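Local coordinates for hypothetical methylmalonyl-CoA decarboxylase alpha subunit (Sulfolobus tokodaii, PDB 1X0U), which is a putative carboxyl transferase subunit of the ClpP/crotonase clan, whose chains assemble into a hexamer, at residues A[327-341]-A[361-373]. Sequence-based numbering, arbitrary orientation.
Sequences VGIVANNPEEFGGSI and IPLISLVDTPGYV
Strands 327-332 and 363-369 run side by side in parallel, the axes of these short segments coming within 4.7 Å at their closest and turned by 23°, and backbone hydrogen bonds alternate from G328 N to P362 O through to L366 N and V330 O, fading to a weak one at N332. On one face of this pair I329 and I364 lie alongside each other, pointing the same way. With CG1 beside the backbone N and anti to the carbonyl carbon (chi1 -72°), I329 places CG2 against L366 CD1 at 3.9 Å, while A331 CB presses on L366 CB at 3.6 Å. Helix 291-298 packs over A331 and L366. The other face carries V330, L363 and S365, whose hydroxyl is bonded to the backbone O of M417.

Past N332 and T369 the two segments of the chain loop out and meet again. At the strand end T369 OG1, anti to its main-chain nitrogen (chi1 175°), donates to G339 O at 2.9 Å from above the carbonyl plane. A single bridge follows: I341 N binds G371 O at 2.7 Å, and V373 N returns to I341 O. Here the I341 side chain lies over one face of the Y372 ring, whereas V373 CG2 sits centrally over the F337 ring, 3.7 Å from its centroid in a CH-pi contact. S340 OG gives its proton to F337 O, already bonded by S340 N, and accepts one from a water that also donates to Y372 O. P334 CG touches D368 OD2, an oxygen held by Y289 and R407, while OD1 pairs with K408.

With helix 343-358 linking the two strands, they form a beta-alpha-beta unit within a mixed sheet, as expected of the crotonase-like fold of carboxyl transferase domains.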
loop_
_atom_site.group_PDB
_atom_site.type_symbol
_atom_site.label_atom_id
_atom_site.label_comp_id
_atom_site.label_asym_id
_atom_site.label_seq_id
_atom_site.Cartn_x
_atom_site.Cartn_y
_atom_site.Cartn_z
ATOM N N VAL A 327 10.387 25.087 -14.967
ATOM C CA VAL A 327 10.809 24.067 -15.903
ATOM C C VAL A 327 12.317 23.989 -15.779
ATOM O O VAL A 327 12.957 24.938 -15.343
ATOM C CB VAL A 327 10.448 24.410 -17.387
ATOM C CG1 VAL A 327 8.939 24.622 -17.528
ATOM C CG2 VAL A 327 11.209 25.642 -17.843
ATOM N N GLY A 328 12.861 22.834 -16.134
ATOM C CA GLY A 328 14.288 22.629 -16.126
ATOM C C GLY A 328 14.583 22.534 -17.605
ATOM O O GLY A 328 13.788 21.986 -18.365
ATOM N N ILE A 329 15.709 23.068 -18.036
ATOM C CA ILE A 329 16.030 23.026 -19.443
ATOM C C ILE A 329 17.374 22.392 -19.690
ATOM O O ILE A 329 18.325 22.632 -18.952
ATOM C CB ILE A 329 15.988 24.446 -20.042
ATOM C CG1 ILE A 329 14.530 24.897 -20.125
ATOM C CG2 ILE A 329 16.646 24.472 -21.424
ATOM C CD1 ILE A 329 14.344 26.306 -20.558
ATOM N N VAL A 330 17.426 21.543 -20.713
ATOM C CA VAL A 330 18.654 20.877 -21.108
ATOM C C VAL A 330 18.783 21.244 -22.579
ATOM O O VAL A 330 17.907 20.913 -23.390
ATOM C CB VAL A 330 18.548 19.351 -20.956
ATOM C CG1 VAL A 330 19.870 18.690 -21.327
ATOM C CG2 VAL A 330 18.173 19.009 -19.535
ATOM N N ALA A 331 19.864 21.934 -22.927
ATOM C CA ALA A 331 20.042 22.370 -24.306
ATOM C C ALA A 331 21.493 22.328 -24.748
ATOM O O ALA A 331 22.361 22.862 -24.066
ATOM C CB ALA A 331 19.481 23.782 -24.456
ATOM N N ASN A 332 21.754 21.696 -25.888
ATOM C CA ASN A 332 23.110 21.595 -26.414
ATOM C C ASN A 332 23.626 22.976 -26.795
ATOM O O ASN A 332 22.877 23.815 -27.297
ATOM C CB ASN A 332 23.138 20.670 -27.622
ATOM C CG ASN A 332 22.538 19.311 -27.318
ATOM O OD1 ASN A 332 23.069 18.549 -26.502
ATOM N ND2 ASN A 332 21.418 19.008 -27.955
ATOM N N ASN A 333 24.906 23.214 -26.531
ATOM C CA ASN A 333 25.515 24.509 -26.818
ATOM C C ASN A 333 26.452 24.376 -28.003
ATOM O O ASN A 333 27.500 23.741 -27.907
ATOM C CB ASN A 333 26.289 25.007 -25.588
ATOM C CG ASN A 333 26.845 26.414 -25.770
ATOM O OD1 ASN A 333 27.546 26.937 -24.898
ATOM N ND2 ASN A 333 26.536 27.029 -26.896
ATOM N N PRO A 334 26.077 24.969 -29.146
ATOM C CA PRO A 334 26.866 24.933 -30.383
ATOM C C PRO A 334 28.229 25.610 -30.226
ATOM O O PRO A 334 29.209 25.224 -30.861
ATOM C CB PRO A 334 25.983 25.685 -31.383
ATOM C CG PRO A 334 24.596 25.544 -30.831
ATOM C CD PRO A 334 24.820 25.707 -29.347
ATOM N N GLU A 335 28.274 26.619 -29.369
ATOM C CA GLU A 335 29.488 27.387 -29.122
ATOM C C GLU A 335 30.635 26.645 -28.424
ATOM O O GLU A 335 31.753 27.141 -28.393
ATOM C CB GLU A 335 29.124 28.642 -28.340
ATOM C CG GLU A 335 28.251 29.589 -29.128
ATOM C CD GLU A 335 27.699 30.725 -28.290
ATOM O OE1 GLU A 335 27.220 31.706 -28.895
ATOM O OE2 GLU A 335 27.739 30.633 -27.037
ATOM N N GLU A 336 30.370 25.459 -27.880
ATOM C CA GLU A 336 31.423 24.685 -27.213
ATOM C C GLU A 336 31.374 23.253 -27.726
ATOM O O GLU A 336 30.341 22.608 -27.632
ATOM C CB GLU A 336 31.230 24.723 -25.686
ATOM C CG GLU A 336 32.302 24.003 -24.875
ATOM C CD GLU A 336 33.706 24.566 -25.082
ATOM O OE1 GLU A 336 33.829 25.774 -25.395
ATOM O OE2 GLU A 336 34.689 23.802 -24.920
ATOM N N PHE A 337 32.489 22.766 -28.271
ATOM C CA PHE A 337 32.554 21.411 -28.817
ATOM C C PHE A 337 31.497 21.199 -29.925
ATOM O O PHE A 337 31.134 20.066 -30.254
ATOM C CB PHE A 337 32.353 20.373 -27.700
ATOM C CG PHE A 337 33.621 20.010 -26.961
ATOM C CD1 PHE A 337 33.597 19.771 -25.590
ATOM C CD2 PHE A 337 34.828 19.891 -27.637
ATOM C CE1 PHE A 337 34.766 19.418 -24.904
ATOM C CE2 PHE A 337 35.999 19.539 -26.965
ATOM C CZ PHE A 337 35.966 19.303 -25.595
ATOM N N GLY A 338 31.020 22.301 -30.501
ATOM C CA GLY A 338 30.026 22.208 -31.550
ATOM C C GLY A 338 28.745 21.563 -31.056
ATOM O O GLY A 338 27.946 21.097 -31.852
ATOM N N GLY A 339 28.549 21.535 -29.740
ATOM C CA GLY A 339 27.346 20.935 -29.188
ATOM C C GLY A 339 27.494 19.441 -28.974
ATOM O O GLY A 339 26.570 18.777 -28.527
ATOM N N SER A 340 28.656 18.906 -29.322
ATOM C CA SER A 340 28.920 17.490 -29.138
ATOM C C SER A 340 28.857 17.201 -27.644
ATOM O O SER A 340 29.341 17.996 -26.824
ATOM C CB SER A 340 30.304 17.131 -29.674
ATOM O OG SER A 340 30.420 17.463 -31.046
ATOM N N ILE A 341 28.250 16.076 -27.292
ATOM C CA ILE A 341 28.134 15.711 -25.894
ATOM C C ILE A 341 29.461 15.110 -25.449
ATOM O O ILE A 341 30.187 14.499 -26.242
ATOM C CB ILE A 341 26.940 14.744 -25.665
ATOM C CG1 ILE A 341 27.186 13.880 -24.433
ATOM C CG2 ILE A 341 26.700 13.914 -26.909
ATOM C CD1 ILE A 341 27.144 14.632 -23.162
ATOM N N ILE A 361 9.943 18.687 -11.335
ATOM C CA ILE A 361 10.168 19.793 -12.241
ATOM C C ILE A 361 10.128 19.293 -13.692
ATOM O O ILE A 361 10.927 18.451 -14.092
ATOM C CB ILE A 361 11.523 20.477 -11.926
ATOM C CG1 ILE A 361 11.439 21.157 -10.554
ATOM C CG2 ILE A 361 11.883 21.462 -13.007
ATOM C CD1 ILE A 361 12.724 21.778 -10.081
ATOM N N PRO A 362 9.175 19.794 -14.494
ATOM C CA PRO A 362 9.077 19.372 -15.897
ATOM C C PRO A 362 10.399 19.674 -16.633
ATOM O O PRO A 362 11.085 20.651 -16.314
ATOM C CB PRO A 362 7.925 20.224 -16.434
ATOM C CG PRO A 362 7.096 20.498 -15.234
ATOM C CD PRO A 362 8.108 20.754 -14.156
ATOM N N LEU A 363 10.749 18.849 -17.618
ATOM C CA LEU A 363 11.986 19.056 -18.367
ATOM C C LEU A 363 11.817 19.362 -19.852
ATOM O O LEU A 363 11.091 18.672 -20.565
ATOM C CB LEU A 363 12.898 17.840 -18.239
ATOM C CG LEU A 363 13.526 17.576 -16.873
ATOM C CD1 LEU A 363 13.967 16.105 -16.788
ATOM C CD2 LEU A 363 14.709 18.531 -16.666
ATOM N N ILE A 364 12.511 20.394 -20.313
ATOM C CA ILE A 364 12.466 20.759 -21.718
ATOM C C ILE A 364 13.822 20.553 -22.374
ATOM O O ILE A 364 14.833 21.076 -21.900
ATOM C CB ILE A 364 12.074 22.238 -21.914
ATOM C CG1 ILE A 364 10.661 22.482 -21.381
ATOM C CG2 ILE A 364 12.139 22.598 -23.393
ATOM C CD1 ILE A 364 9.609 21.624 -22.062
ATOM N N SER A 365 13.840 19.793 -23.467
ATOM C CA SER A 365 15.071 19.577 -24.216
ATOM C C SER A 365 15.045 20.417 -25.503
ATOM O O SER A 365 14.038 20.460 -26.214
ATOM C CB SER A 365 15.241 18.104 -24.599
ATOM O OG SER A 365 15.364 17.279 -23.460
ATOM N N LEU A 366 16.156 21.089 -25.779
ATOM C CA LEU A 366 16.317 21.897 -26.982
ATOM C C LEU A 366 17.537 21.241 -27.595
ATOM O O LEU A 366 18.629 21.286 -27.029
ATOM C CB LEU A 366 16.579 23.363 -26.613
ATOM C CG LEU A 366 15.426 23.968 -25.802
ATOM C CD1 LEU A 366 15.835 25.286 -25.170
ATOM C CD2 LEU A 366 14.230 24.146 -26.696
ATOM N N VAL A 367 17.348 20.628 -28.758
ATOM C CA VAL A 367 18.413 19.869 -29.391
ATOM C C VAL A 367 19.150 20.423 -30.596
ATOM O O VAL A 367 18.554 21.001 -31.508
ATOM C CB VAL A 367 17.882 18.463 -29.783
ATOM C CG1 VAL A 367 19.026 17.586 -30.302
ATOM C CG2 VAL A 367 17.190 17.822 -28.583
ATOM N N ASP A 368 20.463 20.193 -30.586
ATOM C CA ASP A 368 21.364 20.570 -31.668
ATOM C C ASP A 368 22.719 19.987 -31.322
ATOM O O ASP A 368 23.633 20.688 -30.914
ATOM C CB ASP A 368 21.467 22.093 -31.834
ATOM C CG ASP A 368 22.237 22.484 -33.086
ATOM O OD1 ASP A 368 22.515 21.586 -33.918
ATOM O OD2 ASP A 368 22.559 23.685 -33.242
ATOM N N THR A 369 22.826 18.678 -31.471
ATOM C CA THR A 369 24.053 17.972 -31.158
ATOM C C THR A 369 24.365 16.964 -32.260
ATOM O O THR A 369 23.491 16.205 -32.686
ATOM C CB THR A 369 23.931 17.259 -29.784
ATOM O OG1 THR A 369 25.107 16.479 -29.540
ATOM C CG2 THR A 369 22.691 16.360 -29.744
ATOM N N PRO A 370 25.614 16.959 -32.744
ATOM C CA PRO A 370 26.095 16.070 -33.801
ATOM C C PRO A 370 26.605 14.725 -33.290
ATOM O O PRO A 370 26.922 13.838 -34.082
ATOM C CB PRO A 370 27.216 16.885 -34.423
ATOM C CG PRO A 370 27.852 17.477 -33.208
ATOM C CD PRO A 370 26.656 17.944 -32.392
ATOM N N GLY A 371 26.695 14.576 -31.970
ATOM C CA GLY A 371 27.194 13.332 -31.408
ATOM C C GLY A 371 28.088 13.581 -30.207
ATOM O O GLY A 371 27.890 14.547 -29.492
ATOM N N TYR A 372 29.081 12.721 -29.996
ATOM C CA TYR A 372 29.984 12.850 -28.856
ATOM C C TYR A 372 31.387 13.275 -29.256
ATOM O O TYR A 372 31.769 13.139 -30.410
ATOM C CB TYR A 372 30.054 11.519 -28.087
ATOM C CG TYR A 372 28.712 11.078 -27.535
ATOM C CD1 TYR A 372 27.695 10.635 -28.391
ATOM C CD2 TYR A 372 28.420 11.206 -26.171
ATOM C CE1 TYR A 372 26.420 10.349 -27.899
ATOM C CE2 TYR A 372 27.160 10.922 -25.678
ATOM C CZ TYR A 372 26.163 10.504 -26.547
ATOM O OH TYR A 372 24.893 10.310 -26.075
ATOM N N VAL A 373 32.146 13.797 -28.292
ATOM C CA VAL A 373 33.528 14.216 -28.531
ATOM C C VAL A 373 34.369 12.957 -28.691
ATOM O O VAL A 373 34.438 12.132 -27.789
ATOM C CB VAL A 373 34.077 15.041 -27.352
ATOM C CG1 VAL A 373 35.578 15.257 -27.515
ATOM C CG2 VAL A 373 33.350 16.373 -27.277
HETATM O O HOH W 1 25.516 22.355 -32.385
HETATM O O HOH W 2 30.094 14.991 -32.095
#